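Cyclase/dehydrase (Mycobacterium smegmatis str. MC2 155, PDB 5Z8O) is of unknown function but belongs to the START superfamily, whose helix-grip fold suggests that it binds a lipid or another hydrophobic ligand. Local coordinates at residues P48-L53 against V63-V68; D23-P28 against C37-R42; A72-F77 against S94-G99. One frame throughout, in Å; residues are numbered along the deposited sequence.

Contact 1 (P48-L53 against V63-V68); sequences PSQLRL and VFITAV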
loop_
_atom_site.group_PDB
_atom_site.type_symbol
_atom_site.label_atom_id
_atom_site.label_comp_id
_atom_site.label_asym_id
_atom_site.label_seq_id
_atom_site.Cartn_x
_atom_site.Cartn_y
_atom_site.Cartn_z
ATOM N N PRO B 48 14.310 -0.734 6.632
ATOM C CA PRO B 48 13.127 -0.734 5.764
ATOM C C PRO B 48 13.411 -0.102 4.410
ATOM O O PRO B 48 14.077 0.930 4.308
ATOM C CB PRO B 48 12.106 0.087 6.563
ATOM C CG PRO B 48 12.540 -0.071 7.987
ATOM C CD PRO B 48 14.035 -0.151 7.957
ATOM N N SER B 49 12.897 -0.743 3.362
ATOM C CA SER B 49 13.048 -0.255 1.998
ATOM C C SER B 49 11.735 0.193 1.371
ATOM O O SER B 49 11.762 0.866 0.330
ATOM C CB SER B 49 13.689 -1.337 1.116
ATOM O OG SER B 49 12.878 -2.495 1.070
ATOM N N GLN B 50 10.595 -0.150 1.971
ATOM C CA GLN B 50 9.295 0.228 1.432
ATOM C C GLN B 50 8.288 0.321 2.571
ATOM O O GLN B 50 8.269 -0.535 3.460
ATOM C CB GLN B 50 8.814 -0.783 0.380
ATOM C CG GLN B 50 7.551 -0.361 -0.366
ATOM C CD GLN B 50 7.046 -1.433 -1.315
ATOM O OE1 GLN B 50 7.040 -2.618 -0.984
ATOM N NE2 GLN B 50 6.620 -1.019 -2.504
ATOM N N LEU B 51 7.458 1.362 2.543
ATOM C CA LEU B 51 6.492 1.621 3.601
ATOM C C LEU B 51 5.096 1.796 3.023
ATOM O O LEU B 51 4.929 2.254 1.891
ATOM C CB LEU B 51 6.835 2.886 4.405
ATOM C CG LEU B 51 8.230 3.049 4.998
ATOM C CD1 LEU B 51 8.394 4.465 5.542
ATOM C CD2 LEU B 51 8.463 2.018 6.093
ATOM N N ARG B 52 4.094 1.451 3.829
ATOM C CA ARG B 52 2.728 1.918 3.638
ATOM C C ARG B 52 2.405 2.941 4.718
ATOM O O ARG B 52 2.620 2.681 5.907
ATOM C CB ARG B 52 1.720 0.766 3.695
ATOM C CG ARG B 52 0.269 1.244 3.780
ATOM C CD ARG B 52 -0.754 0.105 3.868
ATOM N NE ARG B 52 -2.097 0.641 4.090
ATOM C CZ ARG B 52 -3.228 -0.019 3.854
ATOM N NH1 ARG B 52 -3.197 -1.255 3.375
ATOM N NH2 ARG B 52 -4.395 0.565 4.091
ATOM N N LEU B 53 1.882 4.097 4.308
ATOM C CA LEU B 53 1.496 5.162 5.227
ATOM C C LEU B 53 0.021 5.467 5.018
ATOM O O LEU B 53 -0.398 5.796 3.901
ATOM C CB LEU B 53 2.345 6.416 5.006
ATOM C CG LEU B 53 2.095 7.585 5.962
ATOM C CD1 LEU B 53 2.890 7.400 7.245
ATOM C CD2 LEU B 53 2.428 8.918 5.300
ATOM N N VAL B 63 -3.749 6.688 1.427
ATOM C CA VAL B 63 -2.749 5.632 1.539
ATOM C C VAL B 63 -1.583 5.957 0.621
ATOM O O VAL B 63 -1.783 6.267 -0.559
ATOM C CB VAL B 63 -3.342 4.250 1.200
ATOM C CG1 VAL B 63 -2.253 3.191 1.194
ATOM C CG2 VAL B 63 -4.428 3.887 2.199
ATOM N N PHE B 64 -0.373 5.906 1.168
ATOM C CA PHE B 64 0.842 6.195 0.424
ATOM C C PHE B 64 1.774 4.994 0.496
ATOM O O PHE B 64 2.013 4.456 1.584
ATOM C CB PHE B 64 1.496 7.451 0.994
ATOM C CG PHE B 64 0.586 8.639 0.964
ATOM C CD1 PHE B 64 0.388 9.355 -0.204
ATOM C CD2 PHE B 64 -0.118 9.007 2.099
ATOM C CE1 PHE B 64 -0.471 10.435 -0.232
ATOM C CE2 PHE B 64 -0.979 10.085 2.078
ATOM C CZ PHE B 64 -1.156 10.801 0.911
ATOM N N ILE B 65 2.303 4.582 -0.654
ATOM C CA ILE B 65 3.312 3.533 -0.734
ATOM C C ILE B 65 4.612 4.169 -1.202
ATOM O O ILE B 65 4.694 4.675 -2.328
ATOM C CB ILE B 65 2.886 2.404 -1.682
ATOM C CG1 ILE B 65 1.489 1.899 -1.310
ATOM C CG2 ILE B 65 3.910 1.277 -1.648
ATOM C CD1 ILE B 65 0.599 1.672 -2.501
ATOM N N THR B 66 5.633 4.132 -0.346
ATOM C CA THR B 66 6.846 4.911 -0.551
ATOM C C THR B 66 8.075 4.024 -0.424
ATOM O O THR B 66 8.126 3.135 0.429
ATOM C CB THR B 66 6.952 6.072 0.456
ATOM O OG1 THR B 66 7.515 5.593 1.681
ATOM C CG2 THR B 66 5.584 6.667 0.743
ATOM N N ALA B 67 9.062 4.275 -1.279
ATOM C CA ALA B 67 10.360 3.636 -1.168
ATOM C C ALA B 67 11.265 4.464 -0.263
ATOM O O ALA B 67 11.190 5.696 -0.238
ATOM C CB ALA B 67 11.007 3.468 -2.544
ATOM N N VAL B 68 12.124 3.773 0.482
ATOM C CA VAL B 68 13.021 4.393 1.448
ATOM C C VAL B 68 14.451 4.147 0.993
ATOM O O VAL B 68 14.809 3.020 0.634
ATOM C CB VAL B 68 12.802 3.844 2.871
ATOM C CG1 VAL B 68 13.686 4.591 3.872
ATOM C CG2 VAL B 68 11.335 3.953 3.268
#

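Contact 2 (D23-P28 against C37-R42); sequences DFEAYP and CWILAR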
loop_
_atom_site.group_PDB
_atom_site.type_symbol
_atom_site.label_atom_id
_atom_site.label_comp_id
_atom_site.label_asym_id
_atom_site.label_seq_id
_atom_site.Cartn_x
_atom_site.Cartn_y
_atom_site.Cartn_z
ATOM N N ASP B 23 12.120 5.332 13.067
ATOM C CA ASP B 23 11.100 4.452 13.637
ATOM C C ASP B 23 9.778 4.721 12.928
ATOM O O ASP B 23 8.859 5.346 13.463
ATOM C CB ASP B 23 10.977 4.674 15.137
ATOM C CG ASP B 23 10.200 3.576 15.826
ATOM O OD1 ASP B 23 9.644 2.701 15.127
ATOM O OD2 ASP B 23 10.124 3.605 17.070
ATOM N N PHE B 24 9.685 4.221 11.692
ATOM C CA PHE B 24 8.545 4.555 10.840
ATOM C C PHE B 24 7.235 4.048 11.428
ATOM O O PHE B 24 6.213 4.741 11.371
ATOM C CB PHE B 24 8.754 3.987 9.437
ATOM C CG PHE B 24 10.015 4.457 8.780
ATOM C CD1 PHE B 24 10.161 5.784 8.411
ATOM C CD2 PHE B 24 11.051 3.574 8.525
ATOM C CE1 PHE B 24 11.316 6.223 7.805
ATOM C CE2 PHE B 24 12.211 4.008 7.918
ATOM C CZ PHE B 24 12.344 5.335 7.557
ATOM N N GLU B 25 7.241 2.840 11.994
ATOM C CA GLU B 25 6.002 2.283 12.518
ATOM C C GLU B 25 5.533 2.973 13.793
ATOM O O GLU B 25 4.387 2.762 14.200
ATOM C CB GLU B 25 6.163 0.777 12.741
ATOM C CG GLU B 25 6.303 0.008 11.430
ATOM C CD GLU B 25 6.298 -1.500 11.608
ATOM O OE1 GLU B 25 6.657 -1.980 12.706
ATOM O OE2 GLU B 25 5.933 -2.205 10.639
ATOM N N ALA B 26 6.368 3.802 14.417
ATOM C CA ALA B 26 5.945 4.604 15.557
ATOM C C ALA B 26 5.411 5.974 15.157
ATOM O O ALA B 26 4.949 6.718 16.029
ATOM C CB ALA B 26 7.099 4.778 16.551
ATOM N N TYR B 27 5.458 6.319 13.869
ATOM C CA TYR B 27 4.922 7.601 13.412
ATOM C C TYR B 27 3.503 7.892 13.892
ATOM O O TYR B 27 3.252 9.036 14.309
ATOM C CB TYR B 27 4.964 7.690 11.877
ATOM C CG TYR B 27 6.313 8.046 11.290
ATOM C CD1 TYR B 27 7.442 8.149 12.090
ATOM C CD2 TYR B 27 6.444 8.316 9.933
ATOM C CE1 TYR B 27 8.673 8.485 11.551
ATOM C CE2 TYR B 27 7.667 8.657 9.385
ATOM C CZ TYR B 27 8.777 8.741 10.199
ATOM O OH TYR B 27 9.993 9.082 9.651
ATOM N N PRO B 28 2.544 6.957 13.855
ATOM C CA PRO B 28 1.181 7.306 14.287
ATOM C C PRO B 28 1.080 7.738 15.739
ATOM O O PRO B 28 0.130 8.450 16.084
ATOM C CB PRO B 28 0.390 6.013 14.035
ATOM C CG PRO B 28 1.181 5.271 13.012
ATOM C CD PRO B 28 2.607 5.574 13.342
ATOM N N CYS B 37 1.402 3.042 9.924
ATOM C CA CYS B 37 2.585 2.968 9.081
ATOM C C CYS B 37 3.155 1.569 9.223
ATOM O O CYS B 37 3.382 1.101 10.341
ATOM C CB CYS B 37 3.626 4.020 9.467
ATOM S SG CYS B 37 5.068 4.019 8.383
ATOM N N TRP B 38 3.384 0.910 8.090
ATOM C CA TRP B 38 3.833 -0.472 8.086
ATOM C C TRP B 38 5.035 -0.623 7.172
ATOM O O TRP B 38 5.049 -0.101 6.053
ATOM C CB TRP B 38 2.722 -1.425 7.631
ATOM C CG TRP B 38 1.522 -1.390 8.505
ATOM C CD1 TRP B 38 1.245 -2.214 9.559
ATOM C CD2 TRP B 38 0.408 -0.500 8.385
ATOM N NE1 TRP B 38 0.034 -1.876 10.115
ATOM C CE2 TRP B 38 -0.502 -0.830 9.408
ATOM C CE3 TRP B 38 0.094 0.550 7.515
ATOM C CZ2 TRP B 38 -1.705 -0.148 9.586
ATOM C CZ3 TRP B 38 -1.103 1.223 7.691
ATOM C CH2 TRP B 38 -1.987 0.871 8.719
ATOM N N ILE B 39 6.036 -1.343 7.661
ATOM C CA ILE B 39 7.201 -1.703 6.862
ATOM C C ILE B 39 6.812 -2.838 5.922
ATOM O O ILE B 39 6.415 -3.921 6.369
ATOM C CB ILE B 39 8.371 -2.106 7.768
ATOM C CG1 ILE B 39 8.695 -0.954 8.723
ATOM C CG2 ILE B 39 9.585 -2.504 6.940
ATOM C CD1 ILE B 39 9.760 -1.281 9.731
ATOM N N LEU B 40 6.902 -2.585 4.617
ATOM C CA LEU B 40 6.524 -3.574 3.612
ATOM C C LEU B 40 7.692 -4.441 3.163
ATOM O O LEU B 40 7.490 -5.616 2.827
ATOM C CB LEU B 40 5.915 -2.880 2.390
ATOM C CG LEU B 40 4.609 -2.114 2.607
ATOM C CD1 LEU B 40 4.158 -1.442 1.316
ATOM C CD2 LEU B 40 3.521 -3.047 3.134
ATOM N N ALA B 41 8.902 -3.889 3.141
ATOM C CA ALA B 41 10.083 -4.615 2.696
ATOM C C ALA B 41 11.307 -3.996 3.350
ATOM O O ALA B 41 11.278 -2.851 3.808
ATOM C CB ALA B 41 10.218 -4.599 1.168
ATOM N N ARG B 42 12.391 -4.769 3.384
ATOM C CA ARG B 42 13.635 -4.352 4.010
ATOM C C ARG B 42 14.804 -4.603 3.072
ATOM O O ARG B 42 14.771 -5.513 2.239
ATOM C CB ARG B 42 13.882 -5.108 5.335
ATOM C CG ARG B 42 12.771 -4.948 6.361
ATOM C CD ARG B 42 13.008 -5.806 7.601
ATOM N NE ARG B 42 11.946 -5.608 8.583
ATOM C CZ ARG B 42 11.963 -4.665 9.519
ATOM N NH1 ARG B 42 12.992 -3.829 9.602
ATOM N NH2 ARG B 42 10.950 -4.554 10.369
#

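Contact 3 (A72-F77 against S94-G99); sequences AENQIF and SIVPLG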
loop_
_atom_site.group_PDB
_atom_site.type_symbol
_atom_site.label_atom_id
_atom_site.label_comp_id
_atom_site.label_asym_id
_atom_site.label_seq_id
_atom_site.Cartn_x
_atom_site.Cartn_y
_atom_site.Cartn_z
ATOM N N ALA B 72 23.123 8.753 2.429
ATOM C CA ALA B 72 24.316 9.068 3.197
ATOM C C ALA B 72 24.067 8.665 4.641
ATOM O O ALA B 72 22.931 8.407 5.046
ATOM C CB ALA B 72 24.677 10.555 3.092
ATOM N N GLU B 73 25.150 8.601 5.421
ATOM C CA GLU B 73 25.065 8.028 6.763
ATOM C C GLU B 73 24.104 8.795 7.661
ATOM O O GLU B 73 23.556 8.224 8.611
ATOM C CB GLU B 73 26.454 7.983 7.401
ATOM C CG GLU B 73 27.139 6.631 7.293
ATOM C CD GLU B 73 28.109 6.379 8.437
ATOM O OE1 GLU B 73 29.279 6.028 8.161
ATOM O OE2 GLU B 73 27.698 6.536 9.610
ATOM N N ASN B 74 23.880 10.076 7.380
ATOM C CA ASN B 74 23.014 10.918 8.194
ATOM C C ASN B 74 21.708 11.268 7.493
ATOM O O ASN B 74 21.005 12.182 7.937
ATOM C CB ASN B 74 23.749 12.202 8.574
ATOM C CG ASN B 74 24.179 13.003 7.359
ATOM O OD1 ASN B 74 24.448 12.439 6.296
ATOM N ND2 ASN B 74 24.242 14.322 7.506
ATOM N N GLN B 75 21.369 10.570 6.413
ATOM C CA GLN B 75 20.274 10.963 5.539
ATOM C C GLN B 75 19.267 9.839 5.365
ATOM O O GLN B 75 19.633 8.663 5.270
ATOM C CB GLN B 75 20.782 11.382 4.156
ATOM C CG GLN B 75 21.102 12.851 4.018
ATOM C CD GLN B 75 21.438 13.231 2.590
ATOM O OE1 GLN B 75 20.771 12.800 1.650
ATOM N NE2 GLN B 75 22.468 14.050 2.421
ATOM N N ILE B 76 17.995 10.221 5.310
ATOM C CA ILE B 76 16.905 9.332 4.933
ATOM C C ILE B 76 16.137 10.040 3.829
ATOM O O ILE B 76 15.788 11.216 3.964
ATOM C CB ILE B 76 15.979 8.999 6.120
ATOM C CG1 ILE B 76 16.788 8.457 7.302
ATOM C CG2 ILE B 76 14.908 7.998 5.701
ATOM C CD1 ILE B 76 15.940 8.054 8.492
ATOM N N PHE B 77 15.876 9.323 2.741
ATOM C CA PHE B 77 15.229 9.879 1.560
ATOM C C PHE B 77 14.102 8.951 1.144
ATOM O O PHE B 77 14.341 7.773 0.857
ATOM C CB PHE B 77 16.254 10.064 0.436
ATOM C CG PHE B 77 15.711 10.717 -0.799
ATOM C CD1 PHE B 77 15.324 12.045 -0.790
ATOM C CD2 PHE B 77 15.665 10.021 -1.995
ATOM C CE1 PHE B 77 14.847 12.651 -1.938
ATOM C CE2 PHE B 77 15.201 10.625 -3.147
ATOM C CZ PHE B 77 14.789 11.939 -3.119
ATOM N N SER B 94 17.986 15.190 6.814
ATOM C CA SER B 94 19.418 15.237 7.101
ATOM C C SER B 94 19.623 15.656 8.553
ATOM O O SER B 94 19.109 16.697 8.978
ATOM C CB SER B 94 20.137 16.194 6.150
ATOM O OG SER B 94 19.999 15.759 4.808
ATOM N N ILE B 95 20.344 14.832 9.313
ATOM C CA ILE B 95 20.544 15.024 10.749
ATOM C C ILE B 95 22.009 15.365 11.008
ATOM O O ILE B 95 22.894 14.524 10.801
ATOM C CB ILE B 95 20.112 13.780 11.537
ATOM C CG1 ILE B 95 18.600 13.592 11.410
ATOM C CG2 ILE B 95 20.525 13.897 12.998
ATOM C CD1 ILE B 95 18.124 12.192 11.719
ATOM N N VAL B 96 22.276 16.591 11.441
ATOM C CA VAL B 96 23.632 17.070 11.704
ATOM C C VAL B 96 23.752 17.470 13.170
ATOM O O VAL B 96 22.985 18.317 13.644
ATOM C CB VAL B 96 24.024 18.240 10.791
ATOM C CG1 VAL B 96 25.424 18.726 11.141
ATOM C CG2 VAL B 96 23.956 17.821 9.335
ATOM N N PRO B 97 24.685 16.901 13.933
ATOM C CA PRO B 97 24.867 17.324 15.327
ATOM C C PRO B 97 25.358 18.761 15.405
ATOM O O PRO B 97 26.202 19.193 14.614
ATOM C CB PRO B 97 25.916 16.344 15.868
ATOM C CG PRO B 97 26.635 15.848 14.657
ATOM C CD PRO B 97 25.619 15.826 13.550
ATOM N N LEU B 98 24.814 19.502 16.367
ATOM C CA LEU B 98 25.237 20.875 16.626
ATOM C C LEU B 98 26.184 20.983 17.815
ATOM O O LEU B 98 27.406 21.032 17.649
ATOM C CB LEU B 98 24.014 21.765 16.857
ATOM C CG LEU B 98 23.266 22.166 15.589
ATOM C CD1 LEU B 98 22.093 23.063 15.922
ATOM C CD2 LEU B 98 24.213 22.856 14.623
ATOM N N GLY B 99 25.624 21.058 19.017
ATOM C CA GLY B 99 26.408 21.097 20.226
ATOM C C GLY B 99 26.455 19.743 20.895
ATOM O O GLY B 99 26.172 18.711 20.279
#

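Contact 1 (P48-L53 against V63-V68)
Leu51 and Val68 meet on the concave side of the sheet, where Val68 CG2 rests against Leu51 CG at 3.7 Å. The leucine bends back beside its own backbone N (chi1 -52°), and this brings CG and CD1 over Val68, two residues on from Thr66, the residue Leu51 is paired with. Phe24 packs on both Leu51 and Val68, extending this apolar patch. Farther along the same face Leu53 and Phe64 slant across each other, Leu53 CD2 approaching the ring atom Phe64 CD2 at 4.1 Å.

The other face carries Gln50, Arg52, Val63, Ile65 and Ala67. Gln50 runs out fully extended alongside Ile65, both pointing the same way, with Gln50 NE2 3.7 Å from Ile65 CG2; the amide is bonded by Gln81 and by Gln50 of the second subunit. Arg52 is also stretched out from CG to NE, and the straight chain carries its guanidinium obliquely over Val63, whose CG1 lies under one face. With NE in a salt bridge to Asp54, NH2 in another to Asp84 of the second subunit and NH1 bonded to Val63 O of that subunit, the guanidinium is gripped on all three nitrogens, which limits its rotation.

Five backbone bonds join the strands, all close to straight at the hydrogen. Leu51 and Thr66 exchange two, with Leu51 N to Thr66 O at 2.8 Å, and Leu53 and Phe64 do the same. Val68 N to Ser49 O closes the set at the open end of the hairpin.

This is an antiparallel beta hairpin of a START-type sheet, with one face lining the inside of the fold and the other meeting the second subunit.

Contact 2 (D23-P28 against C37-R42)
A short 3-10 turn after helix 14-22 packs here against the outermost strand, 34-42, part of the layer of helices and loops over the concave sheet of a Bet v 1-like fold. The polar link is made by Glu25, whose OE2 accepts the backbone N-H of Ile39 at 3.1 Å. The N-H points almost straight at the oxygen and meets it on the anti side of the carboxylate, 19° out of its plane. The first torsion of Glu25 (chi1 -68°) sets CG 3.3 Å from Cys37 O, and the chain, extended from there, carries OE2 on to Ile39 N. The stem crosses Ile39 at about a right angle, Glu25 CG 3.7 Å from Ile39 CG1, so Ile39 CG1 lies against both the stem and OE2.

Cys37 packs against the turn. Its thiol swings anti to the backbone N (chi1 -177°), which puts SG 3.3 Å from Phe24 O and 3.8 Å from Phe24 CB. Phe24 O is the acceptor for Tyr27 N within the turn; the SG approach is a close contact. Pro28 adds an apolar touch, with CD 4.3 Å from Cys37 CB.

On its inner edge the strand is bonded to strand 48-57, Trp38 with Arg52 and Leu40 with Gln50, and Trp38 and Leu40 pack on Gln82 of the second subunit. Tyr27 OH bonds to Val21 O of helix 14-22, and its ring meets Trp30 of helix 27-30.

Contact 3 (A72-F77 against S94-G99)
The backbones of Asn74 and Ile95 are joined by one hydrogen bond, Ile95 N to Asn74 O at 3.1 Å, with the N-H fairly straight (161°). Ser94 CA adds a CH...O contact to the same oxygen, so that Asn74 O is met by two successive residues of strand 86-97. Asn74 is itself the third residue of a type I turn, Ala72 to Gln75, closed by Gln75 N on Ala72 O, which steers the chain into strand 75-83.

Asn74 stands with CG between its backbone N and carbonyl carbon (chi1 60°). From there its amide extends alongside Val96, the two side chains pointing the same way, and Asn74 ND2 comes within 4.0 Å of Val96 CG2. Asn74 CB lies 3.3 Å from Ile95 O.

Gln75 and Ser94 form a non-hydrogen-bonded antiparallel pair and share one face of the sheet. The contact is made by the glutamine stem, since Gln75 CG lies 3.2 Å from Ser94 OG; the amide lies farther out along the extended chain. Its oxygen, OE1, is bonded by Arg92 of the partner strand, whose guanidinium also makes a cation-pi contact with Phe77, so the one arginine meets both side chains.

Ile95 turns to the other face, towards Ala14, Ile17 and Thr18 of helix 14-22, and Ile76, on strand 75-83, meets Val21 of the same helix.

Here is the open end of an antiparallel beta hairpin, strands 75-83 and 86-97, with a mixed outer face (Gln75, Ser94, Val96, Phe77) and an apolar inner face against helix 14-22, in the curved sheet of a START-like domain.

In the fold
All three contacts belong to one antiparallel sheet. Contact 1 and contact 2 are neighbours, their centres about 8 Å apart: strands 34-42 and 48-57 are probably hydrogen-bonded through Ser49 N to Ala41 O and Gln50 O to Leu40 N, each 2.7 Å, beside a classic bulge at Leu40 and Ala41 opposite Gln50. Contact 3 lies about 20 Å between centres from both. Ile76 bridges that distance, its CG2 4.1 Å from Val68 CG1 of contact 1 and 4.1 Å from Phe24 CZ of contact 2. These three residues meet on the inner face, where START-like proteins usually hold their ligand cavity. Contacts 1 and 2 also touch the second subunit, whereas contact 3 does not.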